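Local atomic coordinates of protein-tyrosine-phosphatase (Chaetomium thermophilum var. thermophilum DSM 1495, PDB entry 5M43), a protein that probably removes phosphate from phosphotyrosine and phosphoserine or phosphothreonine, this chain being the dual-specificity phosphatase domain of Yvh1, a protein linked to ribosome assembly. Residues I31-S36 with G97-H102. Sequence-based numbering, arbitrary orientation.
Sequences ITHILS and GVVLVH
The carbonyl oxygen of V98 is gripped by two successive amides: T32 N, 2.8 Å from V98 O, lies in the carbonyl plane on a lone pair, while H33 N is tilted 27° out of that plane. T32 returns the bond through its side chain, V98 N donating to T32 OG1 at 2.8 Å. This reach depends on OG1 standing between its own backbone N and carbonyl carbon (chi1 57°); the same hydroxyl meets H33 ND1 at the imidazole edge, in the ring plane, which helps fix that ring's rotation. From H33 and V99 onward the pairing is regular parallel sheet: L100 N bonds H33 O, L35 N bonds L100 O, and H102 N bonds L35 O. Side chains alternate accordingly, with L35 CD2 alongside V101 CG1 at 4.0 Å on one face, and I34, L100, S36 and H102 on the other. There the H102 ring, swung to chi1 80°, leans across to S36, its NE2 2.7 Å from S36 OG, which also bonds H54 NE2, while I34 CG2 abuts the ring edge 3.6 Å from H102 CD2. A leucine here would probably leave S36 OG without its NE2 partner and remove the edge-to-face ring contact with H40. H102 opens the HCXXGXXR signature, the phosphate-binding P-loop of this family, so the S36-H102 bond probably braces the strand end there. Strands 53-56 and 12-15 flank 33-36 and 99-102 respectively, and helix 71-83 packs over the face carrying L35, V99 and V101.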
loop_
_atom_site.group_PDB
_atom_site.type_symbol
_atom_site.label_atom_id
_atom_site.label_comp_id
_atom_site.label_asym_id
_atom_site.label_seq_id
_atom_site.Cartn_x
_atom_site.Cartn_y
_atom_site.Cartn_z
ATOM N N ILE A 31 -0.469 11.091 -10.108
ATOM C CA ILE A 31 -1.187 9.963 -9.502
ATOM C C ILE A 31 -2.502 9.725 -10.234
ATOM O O ILE A 31 -3.282 10.656 -10.496
ATOM C CB ILE A 31 -1.405 10.235 -7.999
ATOM C CG1 ILE A 31 -0.059 10.064 -7.296
ATOM C CG2 ILE A 31 -2.494 9.296 -7.379
ATOM C CD1 ILE A 31 0.105 10.832 -5.958
ATOM N N THR A 32 -2.763 8.453 -10.575
ATOM C CA THR A 32 -3.981 8.074 -11.292
ATOM C C THR A 32 -4.912 7.213 -10.456
ATOM O O THR A 32 -6.108 7.079 -10.790
ATOM C CB THR A 32 -3.614 7.289 -12.563
ATOM O OG1 THR A 32 -2.825 6.141 -12.208
ATOM C CG2 THR A 32 -2.815 8.133 -13.544
ATOM N N HIS A 33 -4.398 6.608 -9.401
ATOM C CA HIS A 33 -5.137 5.640 -8.596
ATOM C C HIS A 33 -4.874 5.967 -7.150
ATOM O O HIS A 33 -3.723 6.185 -6.785
ATOM C CB HIS A 33 -4.698 4.176 -8.849
ATOM C CG HIS A 33 -5.060 3.659 -10.202
ATOM N ND1 HIS A 33 -4.495 4.132 -11.364
ATOM C CD2 HIS A 33 -5.895 2.658 -10.565
ATOM C CE1 HIS A 33 -4.997 3.464 -12.398
ATOM N NE2 HIS A 33 -5.858 2.569 -11.933
ATOM N N ILE A 34 -5.921 5.994 -6.329
ATOM C CA ILE A 34 -5.767 6.226 -4.893
ATOM C C ILE A 34 -6.436 5.075 -4.146
ATOM O O ILE A 34 -7.635 4.814 -4.342
ATOM C CB ILE A 34 -6.377 7.566 -4.452
ATOM C CG1 ILE A 34 -5.613 8.742 -5.126
ATOM C CG2 ILE A 34 -6.374 7.696 -2.904
ATOM C CD1 ILE A 34 -6.137 10.093 -4.736
ATOM N N LEU A 35 -5.658 4.378 -3.309
ATOM C CA LEU A 35 -6.199 3.412 -2.341
ATOM C C LEU A 35 -6.190 4.078 -0.975
ATOM O O LEU A 35 -5.115 4.384 -0.439
ATOM C CB LEU A 35 -5.333 2.153 -2.348
ATOM C CG LEU A 35 -5.697 1.136 -1.255
ATOM C CD1 LEU A 35 -7.146 0.643 -1.429
ATOM C CD2 LEU A 35 -4.729 -0.044 -1.264
ATOM N N SER A 36 -7.387 4.310 -0.423
ATOM C CA SER A 36 -7.547 4.834 0.931
ATOM C C SER A 36 -7.712 3.652 1.876
ATOM O O SER A 36 -8.762 2.993 1.892
ATOM C CB SER A 36 -8.743 5.785 1.030
ATOM O OG SER A 36 -8.690 6.801 0.022
ATOM N N GLY A 97 -0.377 2.878 -14.513
ATOM C CA GLY A 97 -0.796 3.980 -13.679
ATOM C C GLY A 97 0.225 4.351 -12.609
ATOM O O GLY A 97 1.335 3.839 -12.524
ATOM N N VAL A 98 -0.161 5.342 -11.828
ATOM C CA VAL A 98 0.614 5.758 -10.666
ATOM C C VAL A 98 -0.294 5.663 -9.450
ATOM O O VAL A 98 -1.330 6.346 -9.383
ATOM C CB VAL A 98 1.149 7.196 -10.820
ATOM C CG1 VAL A 98 1.818 7.732 -9.486
ATOM C CG2 VAL A 98 2.145 7.244 -12.015
ATOM N N VAL A 99 0.098 4.844 -8.477
ATOM C CA VAL A 99 -0.766 4.506 -7.363
ATOM C C VAL A 99 -0.312 5.178 -6.073
ATOM O O VAL A 99 0.849 5.014 -5.655
ATOM C CB VAL A 99 -0.800 2.998 -7.110
ATOM C CG1 VAL A 99 -1.728 2.663 -5.891
ATOM C CG2 VAL A 99 -1.273 2.240 -8.363
ATOM N N LEU A 100 -1.236 5.895 -5.425
ATOM C CA LEU A 100 -1.040 6.413 -4.060
ATOM C C LEU A 100 -1.824 5.514 -3.119
ATOM O O LEU A 100 -3.011 5.289 -3.360
ATOM C CB LEU A 100 -1.555 7.845 -3.913
ATOM C CG LEU A 100 -1.696 8.335 -2.463
ATOM C CD1 LEU A 100 -0.288 8.439 -1.781
ATOM C CD2 LEU A 100 -2.393 9.734 -2.498
ATOM N N VAL A 101 -1.179 5.072 -2.039
ATOM C CA VAL A 101 -1.855 4.386 -0.946
ATOM C C VAL A 101 -1.755 5.334 0.237
ATOM O O VAL A 101 -0.646 5.722 0.636
ATOM C CB VAL A 101 -1.222 3.023 -0.631
ATOM C CG1 VAL A 101 -2.037 2.292 0.541
ATOM C CG2 VAL A 101 -1.169 2.110 -1.888
ATOM N N HIS A 102 -2.885 5.712 0.821
ATOM C CA HIS A 102 -2.777 6.613 1.971
ATOM C C HIS A 102 -3.671 6.162 3.126
ATOM O O HIS A 102 -4.612 5.381 2.958
ATOM C CB HIS A 102 -3.176 8.095 1.622
ATOM C CG HIS A 102 -4.661 8.300 1.613
ATOM N ND1 HIS A 102 -5.361 8.741 2.725
ATOM C CD2 HIS A 102 -5.591 8.094 0.635
ATOM C CE1 HIS A 102 -6.642 8.795 2.431
ATOM N NE2 HIS A 102 -6.806 8.432 1.172
#